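Local coordinates for protein GDP-6-deoxy-D-mannose reductase (Pseudomonas aeruginosa, PDB 6X3B) that probably reduces GDP-4-dehydro-6-deoxy-D-mannose to GDP-D-rhamnose with NADPH, a sugar-nucleotide step in bacterial lipopolysaccharide O-antigen biosynthesis, at residues Lys36-Tyr41 against Ile78-Gln83; Ser189-Ser194 against Gln253-Leu258; Gly289-Leu294 against Trp300-Thr305. One frame throughout, in Å; residues are numbered along the deposited sequence.

Interaction 1: Lys36-Tyr41 against Ile78-Gln83. With NDP (NADPH dihydro-nicotinamide-adenine-dinucleotide phosphate), chain E.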
loop_
_atom_site.group_PDB
_atom_site.type_symbol
_atom_site.label_atom_id
_atom_site.label_comp_id
_atom_site.label_asym_id
_atom_site.label_seq_id
_atom_site.Cartn_x
_atom_site.Cartn_y
_atom_site.Cartn_z
ATOM N N LYS A 36 -22.163 10.099 -11.028
ATOM C CA LYS A 36 -23.314 10.759 -11.703
ATOM C C LYS A 36 -23.070 10.805 -13.215
ATOM O O LYS A 36 -24.025 10.585 -13.968
ATOM C CB LYS A 36 -23.554 12.149 -11.109
ATOM C CG LYS A 36 -24.077 12.144 -9.681
ATOM C CD LYS A 36 -24.170 13.518 -9.069
ATOM C CE LYS A 36 -25.185 14.401 -9.765
ATOM N NZ LYS A 36 -25.350 15.704 -9.080
ATOM N N HIS A 37 -21.838 11.100 -13.630
ATOM C CA HIS A 37 -21.494 11.132 -15.073
ATOM C C HIS A 37 -21.559 9.712 -15.648
ATOM O O HIS A 37 -21.970 9.571 -16.805
ATOM C CB HIS A 37 -20.122 11.778 -15.280
ATOM C CG HIS A 37 -20.162 13.268 -15.260
ATOM N ND1 HIS A 37 -20.723 14.001 -16.280
ATOM C CD2 HIS A 37 -19.721 14.161 -14.350
ATOM C CE1 HIS A 37 -20.623 15.282 -16.003
ATOM N NE2 HIS A 37 -20.013 15.406 -14.826
ATOM N N LEU A 38 -21.178 8.701 -14.861
ATOM C CA LEU A 38 -21.210 7.332 -15.378
ATOM C C LEU A 38 -22.644 6.842 -15.546
ATOM O O LEU A 38 -22.967 6.189 -16.541
ATOM C CB LEU A 38 -20.438 6.384 -14.459
ATOM C CG LEU A 38 -20.343 4.900 -14.854
ATOM C CD1 LEU A 38 -19.919 4.743 -16.328
ATOM C CD2 LEU A 38 -19.377 4.140 -13.926
ATOM N N GLN A 39 -23.515 7.137 -14.576
ATOM C CA GLN A 39 -24.916 6.764 -14.725
ATOM C C GLN A 39 -25.531 7.404 -15.967
ATOM O O GLN A 39 -26.276 6.753 -16.706
ATOM C CB GLN A 39 -25.697 7.150 -13.467
ATOM C CG GLN A 39 -27.164 6.769 -13.552
ATOM C CD GLN A 39 -27.882 6.911 -12.234
ATOM O OE1 GLN A 39 -27.262 7.158 -11.202
ATOM N NE2 GLN A 39 -29.203 6.747 -12.260
ATOM N N ALA A 40 -25.217 8.673 -16.226
ATOM C CA ALA A 40 -25.738 9.330 -17.423
ATOM C C ALA A 40 -25.156 8.701 -18.684
ATOM O O ALA A 40 -25.882 8.440 -19.649
ATOM C CB ALA A 40 -25.432 10.828 -17.375
ATOM N N TYR A 41 -23.848 8.440 -18.678
ATOM C CA TYR A 41 -23.186 7.780 -19.797
ATOM C C TYR A 41 -23.870 6.468 -20.133
ATOM O O TYR A 41 -24.226 6.222 -21.290
ATOM C CB TYR A 41 -21.708 7.553 -19.447
ATOM C CG TYR A 41 -20.804 7.080 -20.585
ATOM C CD1 TYR A 41 -21.000 5.848 -21.207
ATOM C CD2 TYR A 41 -19.715 7.850 -20.992
ATOM C CE1 TYR A 41 -20.157 5.410 -22.238
ATOM C CE2 TYR A 41 -18.864 7.424 -22.015
ATOM C CZ TYR A 41 -19.090 6.206 -22.631
ATOM O OH TYR A 41 -18.239 5.801 -23.638
ATOM N N ILE A 78 -17.396 -1.586 -10.491
ATOM C CA ILE A 78 -16.488 -0.440 -10.503
ATOM C C ILE A 78 -16.627 0.239 -9.156
ATOM O O ILE A 78 -17.737 0.623 -8.756
ATOM C CB ILE A 78 -16.782 0.546 -11.640
ATOM C CG1 ILE A 78 -16.672 -0.141 -12.999
ATOM C CG2 ILE A 78 -15.781 1.733 -11.585
ATOM C CD1 ILE A 78 -16.962 0.803 -14.127
ATOM N N HIS A 79 -15.515 0.358 -8.437
ATOM C CA HIS A 79 -15.533 0.844 -7.070
ATOM C C HIS A 79 -14.973 2.262 -7.103
ATOM O O HIS A 79 -13.757 2.453 -7.185
ATOM C CB HIS A 79 -14.727 -0.089 -6.157
ATOM C CG HIS A 79 -14.617 0.389 -4.740
ATOM N ND1 HIS A 79 -15.647 1.033 -4.080
ATOM C CD2 HIS A 79 -13.585 0.328 -3.860
ATOM C CE1 HIS A 79 -15.257 1.332 -2.851
ATOM N NE2 HIS A 79 -14.008 0.918 -2.691
ATOM N N LEU A 80 -15.876 3.248 -7.065
ATOM C CA LEU A 80 -15.555 4.665 -7.019
ATOM C C LEU A 80 -15.632 5.255 -5.621
ATOM O O LEU A 80 -14.947 6.242 -5.346
ATOM C CB LEU A 80 -16.523 5.462 -7.911
ATOM C CG LEU A 80 -16.569 5.208 -9.417
ATOM C CD1 LEU A 80 -17.856 5.797 -10.035
ATOM C CD2 LEU A 80 -15.343 5.839 -10.059
ATOM N N ALA A 81 -16.436 4.677 -4.737
ATOM C CA ALA A 81 -16.825 5.354 -3.505
ATOM C C ALA A 81 -15.660 5.507 -2.532
ATOM O O ALA A 81 -14.822 4.611 -2.381
ATOM C CB ALA A 81 -17.950 4.595 -2.814
ATOM N N GLY A 82 -15.630 6.630 -1.837
ATOM C CA GLY A 82 -14.617 6.825 -0.823
ATOM C C GLY A 82 -14.486 8.281 -0.428
ATOM O O GLY A 82 -15.253 9.145 -0.857
ATOM N N GLN A 83 -13.463 8.520 0.379
ATOM C CA GLN A 83 -13.130 9.834 0.896
ATOM C C GLN A 83 -12.074 10.384 -0.057
ATOM O O GLN A 83 -10.962 9.852 -0.133
ATOM C CB GLN A 83 -12.626 9.708 2.332
ATOM C CG GLN A 83 -12.732 11.013 3.157
ATOM C CD GLN A 83 -12.004 12.145 2.479
ATOM O OE1 GLN A 83 -12.594 12.922 1.737
ATOM N NE2 GLN A 83 -10.672 12.201 2.676
HETATM P PA NDP E . -16.779 12.085 -4.747
HETATM O O1A NDP E . -16.175 12.481 -3.443
HETATM O O2A NDP E . -17.418 13.140 -5.586
HETATM O O5B NDP E . -17.822 10.893 -4.512
HETATM C C5B NDP E . -17.552 9.918 -3.476
HETATM C C4B NDP E . -18.676 8.914 -3.440
HETATM O O4B NDP E . -18.399 7.921 -2.421
HETATM C C3B NDP E . -20.069 9.475 -3.116
HETATM O O3B NDP E . -21.065 8.869 -3.932
HETATM C C2B NDP E . -20.240 9.129 -1.643
HETATM O O2B NDP E . -21.619 8.973 -1.320
HETATM C C1B NDP E . -19.522 7.788 -1.583
HETATM N N9A NDP E . -19.072 7.419 -0.248
HETATM C C8A NDP E . -18.189 8.108 0.545
HETATM N N7A NDP E . -17.978 7.538 1.704
HETATM C C5A NDP E . -18.771 6.400 1.676
HETATM C C6A NDP E . -18.992 5.372 2.610
HETATM N N6A NDP E . -18.387 5.361 3.795
HETATM N N1A NDP E . -19.849 4.379 2.275
HETATM C C2A NDP E . -20.436 4.433 1.073
HETATM N N3A NDP E . -20.307 5.346 0.114
HETATM C C4A NDP E . -19.452 6.316 0.478
HETATM O O3 NDP E . -15.665 11.348 -5.631
HETATM P PN NDP E . -15.300 11.496 -7.183
HETATM O O1N NDP E . -16.475 11.057 -7.990
HETATM O O2N NDP E . -14.752 12.864 -7.414
HETATM O O5D NDP E . -14.121 10.421 -7.329
HETATM C C5D NDP E . -14.448 9.086 -7.785
HETATM C C4D NDP E . -13.228 8.209 -7.650
HETATM O O4D NDP E . -12.171 8.738 -8.488
HETATM C C3D NDP E . -12.638 8.103 -6.236
HETATM O O3D NDP E . -12.175 6.786 -5.970
HETATM C C2D NDP E . -11.499 9.119 -6.291
HETATM O O2D NDP E . -10.470 8.847 -5.353
HETATM C C1D NDP E . -11.009 8.962 -7.726
HETATM N N1N NDP E . -10.330 10.189 -8.236
HETATM C C2N NDP E . -11.045 11.317 -8.540
HETATM C C3N NDP E . -10.463 12.395 -9.149
HETATM C C7N NDP E . -11.228 13.662 -9.207
HETATM O O7N NDP E . -10.700 14.675 -9.675
HETATM N N7N NDP E . -12.472 13.665 -8.750
HETATM C C4N NDP E . -9.096 12.234 -9.720
HETATM C C5N NDP E . -8.409 11.006 -9.286
HETATM C C6N NDP E . -8.968 10.205 -8.408
HETATM P P2B NDP E . -22.096 10.069 -0.234
HETATM O O1X NDP E . -23.562 9.787 0.015
HETATM O O2X NDP E . -21.256 9.863 1.009
HETATM O O3X NDP E . -21.872 11.432 -0.855
#
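Leu80, which meets Leu38 through its side chain, also serves the cofactor through its backbone: its carbonyl O accepts a 2.9 Å hydrogen bond from O3D, a hydroxyl of the nicotinamide ribose. The setting is the Rossmann fold of the NAD-dependent epimerase/dehydratase family. Helix 33-44 follows the first strand, 23-28, and packs against the sheet where strand 76-79 runs out into the loop that passes beneath NADPH. Of residues 36-41, Leu38 makes the contact. Its CG stands anti to the backbone N (chi1 -179°), sending CD2 down to CD1 of Ile78 at 4.1 Å, with the two side chains crossing obliquely. The same CD2 approaches CD1 of Leu80 more loosely. Leu80 therefore faces two ways, for its other branch, CD2, lies 4.0 Å from C4D of the nicotinamide ribose. Branched aliphatic chains suit this buried seam, which also takes in Val27 of strand 23-28 and Leu229 of helix 225-238. Beyond Leu80 the chain must run close under the dinucleotide, and small residues allow it. The CB of Ala81 sits 3.4 Å from O4B, the ring oxygen of the adenosine ribose, and this small methyl lets the backbone come close to the sugar. Gly82 has an extended backbone (phi 163°) at which any CB would collide with the preceding carbonyl O. That backbone, bare of a side chain, presents Gly82 N to O4B at 3.1 Å, the N-H...O angle being a moderately bent 149°.

Interaction 2: Ser189-Ser194 against Gln253-Leu258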
loop_
_atom_site.group_PDB
_atom_site.type_symbol
_atom_site.label_atom_id
_atom_site.label_comp_id
_atom_site.label_asym_id
_atom_site.label_seq_id
_atom_site.Cartn_x
_atom_site.Cartn_y
_atom_site.Cartn_z
ATOM N N SER A 189 -12.586 23.067 -5.111
ATOM C CA SER A 189 -11.231 23.364 -4.657
ATOM C C SER A 189 -10.193 23.168 -5.757
ATOM O O SER A 189 -9.066 23.657 -5.623
ATOM C CB SER A 189 -10.880 22.502 -3.442
ATOM O OG SER A 189 -10.692 21.142 -3.817
ATOM N N PHE A 190 -10.538 22.469 -6.837
ATOM C CA PHE A 190 -9.645 22.385 -7.983
ATOM C C PHE A 190 -9.618 23.723 -8.714
ATOM O O PHE A 190 -10.664 24.335 -8.945
ATOM C CB PHE A 190 -10.096 21.274 -8.930
ATOM C CG PHE A 190 -9.653 19.900 -8.506
ATOM C CD1 PHE A 190 -8.303 19.552 -8.522
ATOM C CD2 PHE A 190 -10.582 18.961 -8.088
ATOM C CE1 PHE A 190 -7.900 18.290 -8.129
ATOM C CE2 PHE A 190 -10.187 17.700 -7.698
ATOM C CZ PHE A 190 -8.846 17.365 -7.713
ATOM N N VAL A 191 -8.414 24.174 -9.087
ATOM C CA VAL A 191 -8.265 25.534 -9.612
ATOM C C VAL A 191 -9.074 25.723 -10.897
ATOM O O VAL A 191 -9.652 26.792 -11.127
ATOM C CB VAL A 191 -6.774 25.877 -9.817
ATOM C CG1 VAL A 191 -6.155 25.009 -10.894
ATOM C CG2 VAL A 191 -6.601 27.371 -10.144
ATOM N N ILE A 192 -9.137 24.701 -11.753
ATOM C CA ILE A 192 -9.862 24.870 -13.010
ATOM C C ILE A 192 -11.357 24.935 -12.758
ATOM O O ILE A 192 -12.069 25.740 -13.371
ATOM C CB ILE A 192 -9.512 23.754 -14.007
ATOM C CG1 ILE A 192 -8.046 23.865 -14.425
ATOM C CG2 ILE A 192 -10.443 23.843 -15.226
ATOM C CD1 ILE A 192 -7.636 25.268 -14.881
ATOM N N ALA A 193 -11.863 24.094 -11.859
ATOM C CA ALA A 193 -13.280 24.159 -11.524
ATOM C C ALA A 193 -13.620 25.496 -10.876
ATOM O O ALA A 193 -14.637 26.113 -11.202
ATOM C CB ALA A 193 -13.659 22.990 -10.611
ATOM N N SER A 194 -12.767 25.973 -9.973
ATOM C CA SER A 194 -13.032 27.255 -9.328
ATOM C C SER A 194 -12.964 28.404 -10.330
ATOM O O SER A 194 -13.781 29.332 -10.276
ATOM C CB SER A 194 -12.037 27.477 -8.191
ATOM O OG SER A 194 -12.115 28.803 -7.702
ATOM N N GLN A 253 -0.921 20.232 -19.736
ATOM C CA GLN A 253 -1.564 21.531 -19.885
ATOM C C GLN A 253 -1.124 22.451 -18.761
ATOM O O GLN A 253 -1.230 22.087 -17.584
ATOM C CB GLN A 253 -3.083 21.418 -19.858
ATOM C CG GLN A 253 -3.607 20.163 -20.467
ATOM C CD GLN A 253 -4.092 20.377 -21.876
ATOM O OE1 GLN A 253 -3.966 21.463 -22.429
ATOM N NE2 GLN A 253 -4.640 19.334 -22.470
ATOM N N LYS A 254 -0.659 23.644 -19.122
ATOM C CA LYS A 254 -0.358 24.673 -18.134
ATOM C C LYS A 254 -1.644 25.276 -17.580
ATOM O O LYS A 254 -2.529 25.686 -18.339
ATOM C CB LYS A 254 0.500 25.771 -18.749
ATOM C CG LYS A 254 1.861 25.296 -19.204
ATOM C CD LYS A 254 2.608 26.404 -19.920
ATOM C CE LYS A 254 3.412 25.837 -21.071
ATOM N NZ LYS A 254 3.340 26.720 -22.271
ATOM N N ILE A 255 -1.743 25.338 -16.250
ATOM C CA ILE A 255 -2.947 25.864 -15.609
ATOM C C ILE A 255 -3.299 27.243 -16.158
ATOM O O ILE A 255 -4.471 27.542 -16.429
ATOM C CB ILE A 255 -2.765 25.903 -14.080
ATOM C CG1 ILE A 255 -2.447 24.514 -13.529
ATOM C CG2 ILE A 255 -3.994 26.492 -13.416
ATOM C CD1 ILE A 255 -3.216 23.393 -14.196
ATOM N N ARG A 256 -2.289 28.098 -16.343
ATOM C CA ARG A 256 -2.540 29.462 -16.796
ATOM C C ARG A 256 -3.156 29.484 -18.191
ATOM O O ARG A 256 -4.063 30.284 -18.468
ATOM C CB ARG A 256 -1.236 30.265 -16.774
ATOM C CG ARG A 256 -1.366 31.642 -17.394
ATOM C CD ARG A 256 -0.027 32.337 -17.457
ATOM N NE ARG A 256 0.575 32.459 -16.134
ATOM C CZ ARG A 256 0.249 33.386 -15.237
ATOM N NH1 ARG A 256 -0.677 34.293 -15.515
ATOM N NH2 ARG A 256 0.859 33.410 -14.057
ATOM N N GLU A 257 -2.668 28.621 -19.087
ATOM C CA GLU A 257 -3.232 28.545 -20.430
ATOM C C GLU A 257 -4.661 28.020 -20.407
ATOM O O GLU A 257 -5.496 28.464 -21.200
ATOM C CB GLU A 257 -2.351 27.677 -21.326
ATOM C CG GLU A 257 -1.027 28.358 -21.695
ATOM C CD GLU A 257 -0.121 27.490 -22.559
ATOM O OE1 GLU A 257 -0.600 26.471 -23.101
ATOM O OE2 GLU A 257 1.075 27.833 -22.692
ATOM N N LEU A 258 -4.971 27.080 -19.509
ATOM C CA LEU A 258 -6.362 26.655 -19.369
ATOM C C LEU A 258 -7.246 27.799 -18.885
ATOM O O LEU A 258 -8.362 27.981 -19.388
ATOM C CB LEU A 258 -6.464 25.466 -18.419
ATOM C CG LEU A 258 -5.775 24.200 -18.901
ATOM C CD1 LEU A 258 -5.950 23.064 -17.907
ATOM C CD2 LEU A 258 -6.384 23.835 -20.235
#
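Val191 and Ile255 touch through one methyl each, CG1 of the valine lying 3.6 Å from CG2 of the isoleucine. Two helix starts pack side by side here: these residues open helices 191-203 and 255-266, following the N-cap residues Phe190 and Lys254. Phe190 also touches NADPH, and Lys254 ends strand 252-254, which runs antiparallel to strand 219-224. Val191 has CG1 between its backbone N and carbonyl carbon (chi1 65°), an uncommon choice for a helical valine, and this is the branch that reaches Ile255. In Ile255 the contact falls to CG2, which stands anti to the backbone N, while CG1 is set beside that N. CG2 also receives CD1 of Ile192, at 4.1 Å. Ile192 has a folded end, its second torsion being -50° rather than extended, and the bend lays CD1 against CB of Leu258 at 3.7 Å. The two side chains cross at about a right angle, and CG1 and CD1 of Ile192 both meet CD1 of Leu258. Leu310 of helix 306-320 touches Ile192 and Leu258, and Phe222 of strand 219-224 touches Ile255 and Leu258, adding to the apolar surroundings. Farther out, Lys254 NZ and Glu257 OE2 form a 2.6 Å salt bridge, the ammonium group coming from above the carboxylate plane; both residues also touch a crystal neighbour. Beta-branched and leucine chains give the buried seam dense methyl surfaces. Between these two segments the contact is aliphatic, so packing and burial of methyls, rather than directed polar bonds, account for it.

Interaction 3: Gly289-Leu294 against Trp300-Thr305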
loop_
_atom_site.group_PDB
_atom_site.type_symbol
_atom_site.label_atom_id
_atom_site.label_comp_id
_atom_site.label_asym_id
_atom_site.label_seq_id
_atom_site.Cartn_x
_atom_site.Cartn_y
_atom_site.Cartn_z
ATOM N N GLY A 289 1.376 11.857 -17.831
ATOM C CA GLY A 289 1.243 10.425 -17.663
ATOM C C GLY A 289 1.387 9.702 -18.987
ATOM O O GLY A 289 1.136 10.269 -20.042
ATOM N N SER A 290 1.788 8.432 -18.938
ATOM C CA SER A 290 1.735 7.576 -20.123
ATOM C C SER A 290 0.511 6.672 -20.057
ATOM O O SER A 290 0.286 5.991 -19.051
ATOM C CB SER A 290 2.991 6.714 -20.270
ATOM O OG SER A 290 2.751 5.605 -21.133
ATOM N N HIS A 291 -0.268 6.651 -21.135
ATOM C CA HIS A 291 -1.390 5.729 -21.240
ATOM C C HIS A 291 -1.118 4.619 -22.243
ATOM O O HIS A 291 -2.062 3.979 -22.714
ATOM C CB HIS A 291 -2.682 6.469 -21.600
ATOM C CG HIS A 291 -2.644 7.182 -22.920
ATOM N ND1 HIS A 291 -3.036 8.494 -23.062
ATOM C CD2 HIS A 291 -2.287 6.759 -24.159
ATOM C CE1 HIS A 291 -2.919 8.853 -24.330
ATOM N NE2 HIS A 291 -2.458 7.822 -25.013
ATOM N N ALA A 292 0.161 4.372 -22.568
ATOM C CA ALA A 292 0.500 3.314 -23.519
ATOM C C ALA A 292 -0.073 1.978 -23.086
ATOM O O ALA A 292 -0.592 1.220 -23.913
ATOM C CB ALA A 292 2.022 3.200 -23.684
ATOM N N ARG A 293 0.004 1.665 -21.793
ATOM C CA ARG A 293 -0.442 0.350 -21.355
ATOM C C ARG A 293 -1.940 0.180 -21.586
ATOM O O ARG A 293 -2.393 -0.838 -22.120
ATOM C CB ARG A 293 -0.074 0.134 -19.892
ATOM C CG ARG A 293 -0.385 -1.254 -19.389
ATOM C CD ARG A 293 -0.022 -1.388 -17.906
ATOM N NE ARG A 293 1.405 -1.620 -17.677
ATOM C CZ ARG A 293 1.901 -2.093 -16.533
ATOM N NH1 ARG A 293 1.082 -2.375 -15.515
ATOM N NH2 ARG A 293 3.210 -2.297 -16.402
ATOM N N LEU A 294 -2.718 1.189 -21.206
ATOM C CA LEU A 294 -4.163 1.155 -21.370
ATOM C C LEU A 294 -4.554 1.128 -22.843
ATOM O O LEU A 294 -5.475 0.396 -23.240
ATOM C CB LEU A 294 -4.750 2.378 -20.676
ATOM C CG LEU A 294 -6.176 2.804 -21.017
ATOM C CD1 LEU A 294 -7.074 1.777 -20.431
ATOM C CD2 LEU A 294 -6.443 4.191 -20.395
ATOM N N TRP A 300 -8.411 2.024 -26.115
ATOM C CA TRP A 300 -8.875 3.345 -25.616
ATOM C C TRP A 300 -7.987 4.491 -26.116
ATOM O O TRP A 300 -6.756 4.336 -26.138
ATOM C CB TRP A 300 -8.957 3.343 -24.082
ATOM C CG TRP A 300 -9.372 4.654 -23.485
ATOM C CD1 TRP A 300 -10.639 5.052 -23.178
ATOM C CD2 TRP A 300 -8.517 5.759 -23.150
ATOM N NE1 TRP A 300 -10.628 6.319 -22.660
ATOM C CE2 TRP A 300 -9.341 6.779 -22.630
ATOM C CE3 TRP A 300 -7.138 5.983 -23.222
ATOM C CZ2 TRP A 300 -8.830 7.996 -22.189
ATOM C CZ3 TRP A 300 -6.635 7.187 -22.787
ATOM C CH2 TRP A 300 -7.470 8.179 -22.278
ATOM N N LYS A 301 -8.626 5.600 -26.488
ATOM C CA LYS A 301 -7.951 6.851 -26.908
ATOM C C LYS A 301 -8.811 8.020 -26.416
ATOM O O LYS A 301 -10.037 7.857 -26.372
ATOM C CB LYS A 301 -7.786 6.893 -28.429
ATOM C CG LYS A 301 -7.040 8.103 -28.974
ATOM C CD LYS A 301 -6.861 8.073 -30.479
ATOM C CE LYS A 301 -6.139 9.288 -31.024
ATOM N NZ LYS A 301 -5.981 9.227 -32.498
ATOM N N PRO A 302 -8.234 9.158 -25.975
ATOM C CA PRO A 302 -9.035 10.307 -25.556
ATOM C C PRO A 302 -9.768 10.852 -26.789
ATOM O O PRO A 302 -9.176 10.884 -27.842
ATOM C CB PRO A 302 -8.001 11.335 -25.076
ATOM C CG PRO A 302 -6.757 10.525 -24.813
ATOM C CD PRO A 302 -6.804 9.384 -25.805
ATOM N N GLU A 303 -11.028 11.256 -26.618
ATOM C CA GLU A 303 -11.833 11.777 -27.712
ATOM C C GLU A 303 -12.340 13.202 -27.518
ATOM O O GLU A 303 -12.734 13.830 -28.509
ATOM C CB GLU A 303 -13.057 10.875 -27.952
ATOM C CG GLU A 303 -12.716 9.474 -28.452
ATOM C CD GLU A 303 -12.571 9.417 -29.948
ATOM O OE1 GLU A 303 -11.458 9.696 -30.446
ATOM O OE2 GLU A 303 -13.576 9.109 -30.622
ATOM N N ILE A 304 -12.375 13.719 -26.292
ATOM C CA ILE A 304 -12.942 15.034 -26.007
ATOM C C ILE A 304 -11.818 16.057 -26.001
ATOM O O ILE A 304 -10.806 15.861 -25.321
ATOM C CB ILE A 304 -13.691 15.038 -24.663
ATOM C CG1 ILE A 304 -14.786 13.968 -24.647
ATOM C CG2 ILE A 304 -14.270 16.402 -24.395
ATOM C CD1 ILE A 304 -15.883 14.223 -25.654
ATOM N N THR A 305 -11.979 17.143 -26.754
ATOM C CA THR A 305 -10.938 18.165 -26.755
ATOM C C THR A 305 -11.015 18.994 -25.476
ATOM O O THR A 305 -12.072 19.116 -24.840
ATOM C CB THR A 305 -11.057 19.102 -27.960
ATOM O OG1 THR A 305 -12.295 19.829 -27.878
ATOM C CG2 THR A 305 -10.989 18.333 -29.287
#
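The indole of Trp300 points an edge at the imidazole of His291 in a T-shaped (edge-to-face) pair, with ring centroids 5.5 Å apart and planes at 81°. It joins the two ends of helix 292-298 in this Rossmann-fold protein, since His291 holds the N-cap position and Trp300 lies in the loop that leads to helix 306-320. The atom at the junction is CZ3 of the tryptophan, which sits over one face of the imidazole, 3.8 Å from ND1. His291 places its ring there by putting CG between the backbone N and carbonyl carbon (chi1 61°). ND1 is hydrogen-bonded to the carbonyl O of Cys248, which fixes the turn of the ring, and the histidine can thus combine a polar tether with a flat surface for the indole. Leu294 reaches Trp300 from above the indole plane, its CD2 offset toward the rim and close to CE3, at 3.4 Å. On the opposite side of that plane lies the backbone N of Pro302, so the tryptophan is layered between a leucine methyl and a residue two places on in its own chain. A wide aromatic plate suits this place: it packs on helix 225-238, where Ser230, Ala231 and Arg234 touch it. Its one polar atom is not wasted, as NE1 is hydrogen-bonded to the carbonyl O of Asp227, while the carboxylate of Asp227 binds the backbone N atoms of Glu303 and Ile304. Pro302, rigid and apolar, adds the last touch, its CD resting 4.2 Å from CE1 of His291.

The three contacts follow one another along the chain without overlapping, and their centres lie 19 to 23 Å apart. None touches another; the nearest atoms, between interactions 2 and 3, are about 7 Å apart. Shared elements tie them together. Helix 225-238 packs on Leu38 of interaction 1 and on Trp300 of interaction 3, and strand 219-224 meets interaction 2 through Phe222 and interaction 3 through Leu223. Helix 306-320, which begins just after interaction 3, covers Ile192 and Leu258 of interaction 2. Interaction 1 lies beside NADPH in the Rossmann sheet; interaction 2 reaches the same sheet through strand 252-254; interaction 3 packs around helix 292-298 and the loop after it.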